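Local atomic coordinates of pollen allergen Phl p 6 (Phleum pratense, PDB entry 6TRK), a protein that acts as a grass pollen allergen of timothy grass, an all-helical member of the Poa p IX/Phl p VI family whose role in the plant remains unsettled. Residues T5-L10 / P57-K62; E12-S17 / K46-D51; A23-A26 / D32-K35; Y71-H76 / Y83-L88; F90-R95 / E102-K107. The protein carries 1 engineered substitution. One frame throughout, in Å; residues are numbered along the deposited sequence.

Interaction 1: T5-L10 / P57-K62; sequences TEEQKL and PQLVPK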
# COMPACT_ATOMS: atom_id res chain seq x y z
N THR A 5 2.23 6.79 18.23
CA THR A 5 3.32 7.45 17.52
C THR A 5 4.09 6.44 16.67
O THR A 5 4.50 6.75 15.54
CB THR A 5 4.25 8.16 18.49
OG1 THR A 5 3.54 9.20 19.17
CG2 THR A 5 5.42 8.77 17.74
N GLU A 6 4.30 5.24 17.20
CA GLU A 6 5.02 4.23 16.42
C GLU A 6 4.16 3.74 15.24
O GLU A 6 4.69 3.57 14.12
CB GLU A 6 5.45 3.06 17.31
CG GLU A 6 6.23 1.96 16.58
CD GLU A 6 7.47 2.48 15.86
OE1 GLU A 6 7.61 2.26 14.63
OE2 GLU A 6 8.32 3.10 16.53
N GLU A 7 2.86 3.53 15.47
CA GLU A 7 1.97 3.15 14.37
C GLU A 7 2.00 4.19 13.25
O GLU A 7 2.05 3.84 12.07
CB GLU A 7 0.54 2.95 14.87
CG GLU A 7 0.39 1.83 15.87
CD GLU A 7 -1.00 1.74 16.48
OE1 GLU A 7 -1.87 2.58 16.15
OE2 GLU A 7 -1.22 0.84 17.31
N GLN A 8 1.96 5.47 13.60
CA GLN A 8 1.95 6.51 12.57
C GLN A 8 3.23 6.50 11.75
O GLN A 8 3.20 6.69 10.52
CB GLN A 8 1.73 7.88 13.21
CG GLN A 8 0.28 8.19 13.53
N LYS A 9 4.39 6.32 12.41
CA LYS A 9 5.64 6.21 11.68
C LYS A 9 5.64 5.03 10.71
O LYS A 9 6.12 5.14 9.59
CB LYS A 9 6.81 6.03 12.65
CG LYS A 9 7.28 7.29 13.35
N LEU A 10 5.13 3.88 11.15
CA LEU A 10 5.08 2.72 10.26
C LEU A 10 4.14 2.96 9.09
O LEU A 10 4.46 2.61 7.94
CB LEU A 10 4.68 1.47 11.05
CG LEU A 10 5.71 0.97 12.08
CD1 LEU A 10 5.11 0.07 13.12
CD2 LEU A 10 6.85 0.26 11.38
N PRO A 57 2.94 -4.68 16.91
CA PRO A 57 2.22 -5.84 16.37
C PRO A 57 0.72 -5.65 16.30
O PRO A 57 0.07 -6.34 15.51
CB PRO A 57 2.61 -6.98 17.32
CG PRO A 57 3.29 -6.34 18.50
CD PRO A 57 3.82 -5.03 18.04
N GLN A 58 0.14 -4.72 17.08
CA GLN A 58 -1.28 -4.44 16.99
C GLN A 58 -1.67 -3.86 15.64
O GLN A 58 -2.84 -3.92 15.25
CB GLN A 58 -1.68 -3.47 18.11
CG GLN A 58 -1.10 -2.07 17.96
CD GLN A 58 0.33 -1.88 18.51
OE1 GLN A 58 1.05 -2.84 18.88
NE2 GLN A 58 0.76 -0.63 18.56
N LEU A 59 -0.71 -3.28 14.91
CA LEU A 59 -1.00 -2.72 13.59
C LEU A 59 -1.04 -3.78 12.51
O LEU A 59 -1.57 -3.53 11.42
CB LEU A 59 0.06 -1.67 13.27
CG LEU A 59 -0.03 -0.84 12.00
CD1 LEU A 59 -1.28 0.01 12.03
CD2 LEU A 59 1.19 0.04 11.88
N VAL A 60 -0.45 -4.96 12.76
CA VAL A 60 -0.27 -5.93 11.68
C VAL A 60 -1.59 -6.36 11.05
O VAL A 60 -1.65 -6.45 9.81
CB VAL A 60 0.55 -7.13 12.20
CG1 VAL A 60 0.56 -8.25 11.18
CG2 VAL A 60 1.95 -6.67 12.51
N PRO A 61 -2.65 -6.69 11.81
CA PRO A 61 -3.91 -7.08 11.15
C PRO A 61 -4.50 -5.99 10.30
O PRO A 61 -5.20 -6.29 9.31
CB PRO A 61 -4.85 -7.42 12.31
CG PRO A 61 -3.98 -7.56 13.50
CD PRO A 61 -2.73 -6.80 13.28
N LYS A 62 -4.28 -4.73 10.68
CA LYS A 62 -4.77 -3.61 9.87
C LYS A 62 -3.97 -3.51 8.56
O LYS A 62 -4.56 -3.35 7.49
CB LYS A 62 -4.69 -2.32 10.68
CG LYS A 62 -5.66 -2.28 11.88
CD LYS A 62 -5.43 -0.98 12.66
CE LYS A 62 -6.22 -0.91 13.94
NZ LYS A 62 -5.91 0.37 14.64
O HOH W 1 -3.34 -0.57 15.90
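Two groups meet at Glu7 OE2: the amide of Gln58 and a water molecule. Gln58 NE2 donates to Glu7 OE2 at 2.8 Å with an N-H...O angle of 154°, reaching the anti lone pair, the one turned away from OE1. The acceptor lies almost in the amide plane, although amide and carboxylate are rotated 51° against each other. Glu7 stretches out beyond CG to get there, whereas Gln58 folds back: its CG sits between the backbone N and carbonyl carbon (chi1 68°) and the chain bends again at chi2. Water 1 donates to Glu7 OE2 at 2.9 Å and accepts from Lys62 NZ at 3.0 Å, bridging acid and lysine, whose charged atoms are not in contact. Beneath this polar layer, Leu59 turns its CD2 methyl against Leu10 CB at 3.9 Å, and the same methyl rests near the carbonyl of Glu7. A branched leucine suits this inner position, where Leu10 also packs on Ala52 of helix 30-55. The contact thus joins helix 2-23 to the residues leading into helix 60-76 with an apolar floor and a polar outer edge; the amide donor and water-linked lysine would probably stabilise Glu7 as a carboxylate.

Interaction 2: E12-S17 / K46-D51; sequences EDVNAS and KRNLAD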
# COMPACT_ATOMS: atom_id res chain seq x y z
N GLU A 12 3.49 5.79 7.75
CA GLU A 12 4.21 6.68 6.84
C GLU A 12 5.26 5.93 6.03
O GLU A 12 5.41 6.18 4.83
CB GLU A 12 4.84 7.82 7.64
CG GLU A 12 5.77 8.71 6.79
CD GLU A 12 5.08 9.25 5.54
OE1 GLU A 12 5.79 9.48 4.53
OE2 GLU A 12 3.85 9.46 5.57
N ASP A 13 6.02 5.03 6.65
CA ASP A 13 7.02 4.25 5.91
C ASP A 13 6.37 3.35 4.87
O ASP A 13 6.90 3.19 3.76
CB ASP A 13 7.86 3.42 6.87
CG ASP A 13 8.94 4.24 7.57
OD1 ASP A 13 9.47 5.17 6.95
OD2 ASP A 13 9.27 3.93 8.73
N VAL A 14 5.24 2.73 5.21
CA VAL A 14 4.53 1.91 4.22
C VAL A 14 4.12 2.74 3.02
O VAL A 14 4.28 2.33 1.86
CB VAL A 14 3.29 1.25 4.89
CG1 VAL A 14 2.37 0.62 3.84
CG2 VAL A 14 3.69 0.20 5.89
N ASN A 15 3.62 3.96 3.26
CA ASN A 15 3.19 4.81 2.16
C ASN A 15 4.36 5.26 1.29
O ASN A 15 4.26 5.24 0.07
CB ASN A 15 2.42 6.00 2.75
CG ASN A 15 1.39 6.54 1.80
OD1 ASN A 15 1.24 6.07 0.66
ND2 ASN A 15 0.64 7.52 2.28
N ALA A 16 5.48 5.60 1.90
CA ALA A 16 6.64 6.04 1.14
C ALA A 16 7.18 4.91 0.26
O ALA A 16 7.54 5.15 -0.90
CB ALA A 16 7.71 6.56 2.10
N SER A 17 7.24 3.69 0.79
CA SER A 17 7.68 2.55 -0.04
C SER A 17 6.70 2.26 -1.16
O SER A 17 7.10 1.91 -2.28
CB SER A 17 7.85 1.32 0.84
OG SER A 17 8.88 1.48 1.77
N LYS A 46 7.39 -6.08 2.62
CA LYS A 46 7.76 -7.14 3.57
C LYS A 46 8.72 -6.63 4.63
O LYS A 46 8.60 -6.98 5.82
CB LYS A 46 8.31 -8.35 2.80
CG LYS A 46 7.20 -9.10 2.07
CD LYS A 46 7.67 -10.44 1.49
CE LYS A 46 6.49 -11.27 0.99
N ARG A 47 9.63 -5.73 4.26
CA ARG A 47 10.52 -5.17 5.27
C ARG A 47 9.73 -4.29 6.24
O ARG A 47 9.95 -4.36 7.45
CB ARG A 47 11.65 -4.39 4.61
CG ARG A 47 12.61 -5.26 3.82
CD ARG A 47 13.57 -4.40 2.97
NE ARG A 47 14.41 -5.20 2.11
CZ ARG A 47 14.97 -4.76 0.98
NH1 ARG A 47 14.79 -3.51 0.59
NH2 ARG A 47 15.72 -5.59 0.27
N ASN A 48 8.80 -3.47 5.72
CA ASN A 48 8.00 -2.62 6.60
C ASN A 48 7.11 -3.45 7.52
O ASN A 48 6.93 -3.10 8.69
CB ASN A 48 7.14 -1.64 5.78
CG ASN A 48 7.97 -0.54 5.12
OD1 ASN A 48 8.93 -0.02 5.71
ND2 ASN A 48 7.59 -0.17 3.90
N LEU A 49 6.53 -4.53 7.00
CA LEU A 49 5.67 -5.38 7.81
C LEU A 49 6.44 -6.04 8.94
O LEU A 49 5.96 -6.12 10.07
CB LEU A 49 4.99 -6.41 6.91
CG LEU A 49 3.89 -7.25 7.54
CD1 LEU A 49 2.64 -6.45 7.90
CD2 LEU A 49 3.55 -8.37 6.56
N ALA A 50 7.68 -6.46 8.68
CA ALA A 50 8.47 -7.05 9.75
C ALA A 50 8.84 -6.02 10.81
O ALA A 50 8.92 -6.35 12.00
CB ALA A 50 9.72 -7.73 9.18
N ASP A 51 9.07 -4.76 10.41
CA ASP A 51 9.23 -3.72 11.43
C ASP A 51 7.98 -3.57 12.29
O ASP A 51 8.08 -3.37 13.51
CB ASP A 51 9.58 -2.39 10.78
CG ASP A 51 11.00 -2.34 10.25
OD1 ASP A 51 11.82 -3.18 10.70
OD2 ASP A 51 11.29 -1.47 9.41
O HOH W 2 5.21 -0.52 1.90
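Asp13 meets Asn48 with the aliphatic part of its side chain, CB lying 3.8 Å from Asn48 OD1, at the exposed border of two almost exactly antiparallel helices (176° between directions, axes 9.7 Å apart). One residue on, Val14 sends its CG2 methyl to Asn48 CB at 3.9 Å, the two side chains running aslant to one another. Its other methyl, CG1, anti to the backbone N (chi1 168°), is directed to Phe90 of helix 82-98, so the beta-branched residue serves two neighbours at once. The carbonyl of Val14 takes part as well: water 2 donates to Val14 O at 3.0 Å and accepts from Asn48 ND2 at 3.1 Å. A turn later comes Ser17, whose OG accepts a hydrogen bond from Asn48 ND2 at 3.0 Å, the N-H...O angle being 154° and the oxygen close to the amide plane. Asn48 ND2 therefore has both a serine and a water as acceptors, which should help fix the rotation of the amide. Short side chains suit this interface: serine offers a hydroxyl close to its own backbone, and asparagine is just long enough to meet it. Leu49, next along helix 30-55, packs on Leu63 of helix 60-76. Antiparallel neighbours joined by a loop, with further helices packed against them, are the hallmark of an antiparallel helical bundle, here built from four helices.

Interaction 3: A23-A26 / D32-K35; sequences ATTA and DKYK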
# COMPACT_ATOMS: atom_id res chain seq x y z
N ALA A 23 6.68 4.45 -8.62
CA ALA A 23 7.65 5.14 -9.49
C ALA A 23 8.33 4.18 -10.46
O ALA A 23 8.74 4.60 -11.55
CB ALA A 23 8.68 5.86 -8.64
N THR A 24 8.43 2.90 -10.11
CA THR A 24 9.11 1.96 -11.00
C THR A 24 8.33 1.68 -12.28
O THR A 24 8.89 1.10 -13.22
CB THR A 24 9.43 0.63 -10.31
OG1 THR A 24 8.21 -0.11 -10.08
CG2 THR A 24 10.21 0.85 -9.05
N THR A 25 7.06 2.07 -12.37
CA THR A 25 6.27 1.89 -13.57
C THR A 25 6.38 3.06 -14.56
O THR A 25 5.73 3.01 -15.61
CB THR A 25 4.78 1.69 -13.21
OG1 THR A 25 4.23 2.91 -12.72
CG2 THR A 25 4.62 0.57 -12.15
N ALA A 26 7.21 4.08 -14.33
CA ALA A 26 7.11 5.32 -15.11
C ALA A 26 7.22 5.13 -16.64
O ALA A 26 6.54 5.82 -17.40
CB ALA A 26 8.18 6.30 -14.62
N ASP A 32 3.01 -4.22 -18.69
CA ASP A 32 4.01 -4.68 -17.75
C ASP A 32 3.99 -3.91 -16.44
O ASP A 32 4.72 -4.27 -15.52
CB ASP A 32 5.39 -4.60 -18.39
CG ASP A 32 5.47 -5.39 -19.68
OD1 ASP A 32 5.20 -6.60 -19.65
OD2 ASP A 32 5.81 -4.78 -20.73
N LYS A 33 3.15 -2.88 -16.31
CA LYS A 33 3.20 -2.04 -15.12
C LYS A 33 2.86 -2.82 -13.85
O LYS A 33 3.55 -2.68 -12.82
CB LYS A 33 2.26 -0.85 -15.26
CG LYS A 33 2.74 0.26 -16.22
CD LYS A 33 1.75 1.43 -16.21
CE LYS A 33 2.03 2.41 -17.36
NZ LYS A 33 3.25 3.13 -17.06
N TYR A 34 1.80 -3.62 -13.87
CA TYR A 34 1.42 -4.26 -12.62
C TYR A 34 2.49 -5.23 -12.12
O TYR A 34 2.82 -5.24 -10.92
CB TYR A 34 0.07 -4.97 -12.74
CG TYR A 34 -0.33 -5.60 -11.43
CD1 TYR A 34 -0.48 -4.83 -10.29
CD2 TYR A 34 -0.54 -6.97 -11.33
CE1 TYR A 34 -0.82 -5.38 -9.10
CE2 TYR A 34 -0.89 -7.52 -10.11
CZ TYR A 34 -1.03 -6.71 -9.02
OH TYR A 34 -1.38 -7.25 -7.79
N LYS A 35 3.05 -6.05 -13.03
CA LYS A 35 4.07 -7.01 -12.63
C LYS A 35 5.31 -6.31 -12.10
O LYS A 35 5.93 -6.77 -11.13
CB LYS A 35 4.43 -7.91 -13.80
CG LYS A 35 5.40 -9.02 -13.50
CD LYS A 35 5.96 -9.71 -14.78
CE LYS A 35 5.16 -9.43 -16.08
NZ LYS A 35 5.73 -8.36 -16.99
O HOH W 3 2.92 4.50 -14.50
O HOH W 4 3.40 5.45 -18.51
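Thr25 and Lys33 cross at about a right angle, and their close part sets side-chain carbons together and a methyl against backbone. Thr25 CB lies 3.9 Å from Lys33 CG, while the Thr25 CG2 methyl approaches Lys33 O at 3.5 Å. Threonine suits this buried spot because it offers a methyl to the helix and a hydroxyl to the turn: OG1 hydrogen-bonds to Met22 O at the end of helix 2-23. The type I turn from Ala23 to Ala26 presents the carbonyl of Thr25 to the lysine. Toward the watery side, Lys33 runs extended until chi4 (-71°), where the bend brings NZ back over the loop to donate to Thr25 O at 2.9 Å. The donor stands 27° from the carbonyl plane. Water 3 receives from Lys33 NZ at 2.9 Å and donates to Thr25 OG1 at 2.7 Å; water 4 also accepts from the ammonium, at 2.7 Å from Lys33 NZ. Val28 O accepts from the same NZ. Lysine thus spends its methylenes on packing and its charge on carbonyls and water. With such partners, the ammonium is probably held largely by dipoles, tying the loop to the first turn of helix 30-55.

Interaction 4: Y71-H76 / Y83-L88; sequences YNAADH and YEAFVL. With ZN (zinc ion), chain D.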
# COMPACT_ATOMS: atom_id res chain seq x y z
N TYR A 71 -4.55 -6.28 -3.14
CA TYR A 71 -4.23 -7.46 -3.92
C TYR A 71 -5.48 -8.10 -4.49
O TYR A 71 -5.52 -8.50 -5.65
CB TYR A 71 -3.47 -8.46 -3.06
CG TYR A 71 -3.15 -9.72 -3.84
CD1 TYR A 71 -1.97 -9.81 -4.57
CD2 TYR A 71 -4.03 -10.79 -3.86
CE1 TYR A 71 -1.68 -10.95 -5.29
CE2 TYR A 71 -3.73 -11.95 -4.58
CZ TYR A 71 -2.56 -12.00 -5.30
OH TYR A 71 -2.26 -13.13 -6.02
N ASN A 72 -6.57 -8.13 -3.69
CA ASN A 72 -7.77 -8.78 -4.17
C ASN A 72 -8.46 -7.95 -5.25
O ASN A 72 -9.00 -8.50 -6.22
CB ASN A 72 -8.72 -9.10 -3.02
CG ASN A 72 -8.25 -10.28 -2.17
OD1 ASN A 72 -7.72 -11.26 -2.69
ND2 ASN A 72 -8.47 -10.21 -0.88
N ALA A 73 -8.46 -6.61 -5.13
CA ALA A 73 -9.04 -5.80 -6.19
C ALA A 73 -8.28 -6.00 -7.50
O ALA A 73 -8.88 -6.13 -8.57
CB ALA A 73 -9.04 -4.32 -5.77
N ALA A 74 -6.95 -6.06 -7.42
CA ALA A 74 -6.14 -6.30 -8.60
C ALA A 74 -6.37 -7.71 -9.15
O ALA A 74 -6.44 -7.89 -10.36
CB ALA A 74 -4.66 -6.07 -8.28
N ASP A 75 -6.52 -8.69 -8.26
CA ASP A 75 -6.72 -10.08 -8.67
C ASP A 75 -7.94 -10.23 -9.57
O ASP A 75 -7.88 -10.93 -10.59
CB ASP A 75 -6.85 -10.97 -7.43
CG ASP A 75 -6.86 -12.47 -7.71
OD1 ASP A 75 -6.30 -12.91 -8.72
OD2 ASP A 75 -7.43 -13.18 -6.83
N HIS A 76 -9.04 -9.54 -9.24
CA HIS A 76 -10.28 -9.65 -10.00
C HIS A 76 -10.35 -8.70 -11.19
O HIS A 76 -11.17 -8.93 -12.08
CB HIS A 76 -11.47 -9.44 -9.06
CG HIS A 76 -11.65 -10.55 -8.09
ND1 HIS A 76 -12.35 -11.71 -8.40
CD2 HIS A 76 -11.15 -10.73 -6.84
CE1 HIS A 76 -12.28 -12.54 -7.37
NE2 HIS A 76 -11.58 -11.97 -6.41
N TYR A 83 -3.22 -2.56 -12.32
CA TYR A 83 -2.34 -1.64 -11.60
C TYR A 83 -3.14 -0.54 -10.92
O TYR A 83 -2.98 -0.29 -9.73
CB TYR A 83 -1.26 -1.08 -12.55
CG TYR A 83 -0.38 -0.01 -11.93
CD1 TYR A 83 0.39 -0.27 -10.83
CD2 TYR A 83 -0.32 1.25 -12.50
CE1 TYR A 83 1.19 0.72 -10.26
CE2 TYR A 83 0.47 2.25 -11.94
CZ TYR A 83 1.22 1.97 -10.82
OH TYR A 83 2.00 2.97 -10.26
N GLU A 84 -4.04 0.09 -11.66
CA GLU A 84 -4.83 1.15 -11.02
C GLU A 84 -5.77 0.60 -9.95
O GLU A 84 -5.97 1.27 -8.93
CB GLU A 84 -5.60 1.92 -12.07
CG GLU A 84 -4.65 2.69 -13.04
CD GLU A 84 -3.84 3.82 -12.39
OE1 GLU A 84 -4.25 4.36 -11.33
OE2 GLU A 84 -2.78 4.18 -12.95
N ALA A 85 -6.26 -0.64 -10.10
CA ALA A 85 -7.09 -1.22 -9.04
C ALA A 85 -6.30 -1.41 -7.76
O ALA A 85 -6.80 -1.13 -6.67
CB ALA A 85 -7.67 -2.57 -9.47
N PHE A 86 -5.05 -1.89 -7.86
CA PHE A 86 -4.23 -2.00 -6.67
C PHE A 86 -4.00 -0.64 -6.00
O PHE A 86 -4.21 -0.49 -4.77
CB PHE A 86 -2.88 -2.64 -7.00
CG PHE A 86 -2.10 -3.06 -5.76
CD1 PHE A 86 -1.46 -2.14 -4.96
CD2 PHE A 86 -2.01 -4.41 -5.41
CE1 PHE A 86 -0.77 -2.51 -3.82
CE2 PHE A 86 -1.26 -4.79 -4.29
CZ PHE A 86 -0.66 -3.83 -3.49
N VAL A 87 -3.52 0.32 -6.78
CA VAL A 87 -3.14 1.63 -6.27
C VAL A 87 -4.32 2.32 -5.61
O VAL A 87 -4.19 2.87 -4.51
CB VAL A 87 -2.57 2.48 -7.41
CG1 VAL A 87 -2.42 3.94 -6.99
CG2 VAL A 87 -1.23 1.92 -7.86
N LEU A 88 -5.49 2.26 -6.25
CA LEU A 88 -6.67 2.91 -5.68
C LEU A 88 -7.03 2.31 -4.34
O LEU A 88 -7.32 3.03 -3.37
CB LEU A 88 -7.83 2.82 -6.67
CG LEU A 88 -9.18 3.29 -6.20
CD1 LEU A 88 -9.13 4.78 -5.95
CD2 LEU A 88 -10.23 3.00 -7.24
ZN ZN D . -10.89 -12.86 -4.77
O HOH W 5 -8.86 -12.28 -4.79
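The Phe86 ring has the Ala74 CB methyl at its edge, near the ring plane, and Tyr71 N approaches it obliquely, 3.8 Å from Phe86 CE2. These residues belong to a helical hairpin: helices 60-76 and 82-98 are neighbours in sequence and run antiparallel, with segment axes 7.5 Å apart at 161°. Such a close approach needs small residues, and alanine supplies them. Ala73 CB and Ala85 CB face each other at 4.3 Å, with Ala85 CB also resting 3.9 Å from Ala73 O. Ala74 CB meets Phe86 CB at 4.1 Å. With CG anti to the backbone N (chi1 -167°), the Phe86 ring points out across the helix axis, its CD2 and CE2 against Tyr71 N and CA. It enters the aromatic core, making edge-to-face contacts with Phe37 and Phe41 of helix 30-55. No hydrogen bond crosses between the two segments. Polar chemistry gathers instead at the outer side of 71-76, where a zinc ion is bound by the imidazole of His76. Water 5 is another zinc ligand and donates to the side chains of Asn72 and Asp75, which act as second-shell partners. The metal-nitrogen bond, from zinc to His76 NE2, is 2.0 Å long.

Interaction 5: F90-R95 / E102-K107; sequences FSEALR and EVHAVK. With ZN (zinc ion), chain C; ZN (zinc ion), chain E.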
# COMPACT_ATOMS: atom_id res chain seq x y z
N PHE A 90 -5.26 0.31 -2.28
CA PHE A 90 -4.21 0.40 -1.27
C PHE A 90 -4.21 1.79 -0.62
O PHE A 90 -4.21 1.92 0.61
CB PHE A 90 -2.82 0.09 -1.90
CG PHE A 90 -1.76 -0.14 -0.85
CD1 PHE A 90 -1.01 0.91 -0.39
CD2 PHE A 90 -1.55 -1.40 -0.30
CE1 PHE A 90 -0.05 0.73 0.60
CE2 PHE A 90 -0.62 -1.60 0.71
CZ PHE A 90 0.14 -0.51 1.15
N SER A 91 -4.23 2.82 -1.43
CA SER A 91 -4.17 4.17 -0.88
C SER A 91 -5.41 4.51 -0.06
O SER A 91 -5.28 5.11 1.00
CB SER A 91 -3.98 5.17 -2.01
OG SER A 91 -4.99 5.13 -2.97
N GLU A 92 -6.60 4.10 -0.52
CA GLU A 92 -7.82 4.38 0.25
C GLU A 92 -7.86 3.57 1.55
O GLU A 92 -8.22 4.09 2.62
CB GLU A 92 -9.09 4.12 -0.59
CG GLU A 92 -9.33 5.21 -1.65
CD GLU A 92 -10.67 5.24 -2.27
OE1 GLU A 92 -10.86 6.16 -3.12
OE2 GLU A 92 -11.53 4.38 -1.99
N ALA A 93 -7.51 2.29 1.49
CA ALA A 93 -7.56 1.48 2.71
C ALA A 93 -6.53 1.94 3.73
O ALA A 93 -6.79 1.93 4.93
CB ALA A 93 -7.38 0.01 2.35
N LEU A 94 -5.36 2.41 3.27
CA LEU A 94 -4.37 2.93 4.21
C LEU A 94 -4.89 4.18 4.92
O LEU A 94 -4.65 4.35 6.12
CB LEU A 94 -3.06 3.21 3.47
CG LEU A 94 -1.84 3.41 4.39
CD1 LEU A 94 -1.48 2.14 5.18
CD2 LEU A 94 -0.59 3.87 3.59
N ARG A 95 -5.61 5.04 4.21
CA ARG A 95 -6.20 6.20 4.88
C ARG A 95 -7.30 5.79 5.85
O ARG A 95 -7.46 6.41 6.90
CB ARG A 95 -6.70 7.19 3.83
CG ARG A 95 -5.55 7.94 3.14
CD ARG A 95 -6.00 9.16 2.31
NE ARG A 95 -6.60 8.78 1.03
CZ ARG A 95 -5.92 8.61 -0.12
NH1 ARG A 95 -6.59 8.27 -1.21
NH2 ARG A 95 -4.61 8.79 -0.18
N GLU A 102 -10.74 12.09 4.80
CA GLU A 102 -10.83 12.25 3.34
C GLU A 102 -10.16 11.03 2.71
O GLU A 102 -8.94 10.99 2.53
CB GLU A 102 -10.19 13.56 2.86
CG GLU A 102 -10.88 14.83 3.40
CD GLU A 102 -11.97 15.41 2.53
OE1 GLU A 102 -12.51 14.73 1.64
OE2 GLU A 102 -12.34 16.60 2.79
N VAL A 103 -10.98 10.04 2.37
CA VAL A 103 -10.48 8.77 1.88
C VAL A 103 -10.32 8.78 0.36
O VAL A 103 -9.26 8.45 -0.17
CB VAL A 103 -11.41 7.64 2.36
CG1 VAL A 103 -11.01 6.34 1.67
CG2 VAL A 103 -11.35 7.52 3.83
N HIS A 104 -11.37 9.17 -0.36
CA HIS A 104 -11.23 9.40 -1.80
C HIS A 104 -10.36 10.64 -2.03
O HIS A 104 -10.57 11.69 -1.41
CB HIS A 104 -12.60 9.57 -2.44
CG HIS A 104 -12.58 9.49 -3.93
ND1 HIS A 104 -12.51 8.28 -4.60
CD2 HIS A 104 -12.60 10.45 -4.88
CE1 HIS A 104 -12.50 8.51 -5.91
NE2 HIS A 104 -12.54 9.81 -6.11
N ALA A 105 -9.37 10.52 -2.90
CA ALA A 105 -8.42 11.60 -3.16
C ALA A 105 -9.13 12.88 -3.58
O ALA A 105 -10.04 12.86 -4.42
CB ALA A 105 -7.44 11.16 -4.26
N VAL A 106 -8.71 13.99 -3.00
CA VAL A 106 -9.24 15.31 -3.35
C VAL A 106 -8.19 15.99 -4.23
O VAL A 106 -7.03 16.13 -3.83
CB VAL A 106 -9.56 16.14 -2.10
CG1 VAL A 106 -10.13 17.51 -2.46
CG2 VAL A 106 -10.58 15.41 -1.23
N LYS A 107 -8.61 16.40 -5.42
CA LYS A 107 -7.67 17.02 -6.35
C LYS A 107 -7.21 18.38 -5.82
O LYS A 107 -8.02 19.13 -5.27
ZN ZN C . -12.65 6.43 -3.89
ZN ZN E . -13.42 17.60 1.48
O HOH W 6 -8.97 7.91 -4.26
O HOH W 7 -12.92 5.25 -5.47
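Glu92 and His104 share a zinc ion, bound by Glu92 OE1 and by His104 ND1 at 2.0 Å each, with water 7 as a further ligand. Side by side and pointing the same way, carboxylate and imidazole have planes 73° apart. Carboxylate oxygen and imidazole nitrogen are common zinc ligands, so this pair lets one ion join helix and tail. Beside the site, in one of its two modelled conformers, Arg95 grips Val103 O side-on with two nitrogens: NE and NH1 both donate at 2.9 Å, and the acceptor lies close to the guanidinium plane. NH1 comes nearly along the C=O axis, whereas NE meets it at 125°. The same conformer bends at chi3 (-76°), and Ser91 O sits over the centre of one guanidinium face. Water 6 donates to Glu92 OE1 at 2.8 Å and accepts from Ala105 N. Further out, the short, branched Val103 packs its CG1 on Glu92 CB at 3.7 Å. Glu102 OE2 binds another zinc ion, at the far side of the tail. Glu102 to Ala105 of the irregular tail thus lie against the outer surface of helix 82-98, whose Phe90 faces inward to Val66 of helix 60-76 and Leu94 to Ile11 of helix 2-23.

The five contacts tie together one bundle of four helices. Interactions 1 and 2 lie 10 Å apart between centres and touch, Leu10 CD2 standing 3.8 Å from Asp51 CB; both use helix 2-23. Interaction 3 closes the opposite end, its centre 27 Å from that of interaction 1, and meets interaction 4 where Tyr34 OH approaches Ala74 CB at 3.5 Å. Interaction 2 reaches interaction 5 through the core, Val14 CG1 lying 3.7 Å from Phe90 CZ. Interactions 4 and 5 share helix 82-98, with centres 14 Å apart. The zinc ions sit with these last two, on the outside of the bundle, whereas interactions 1 to 3 hold none.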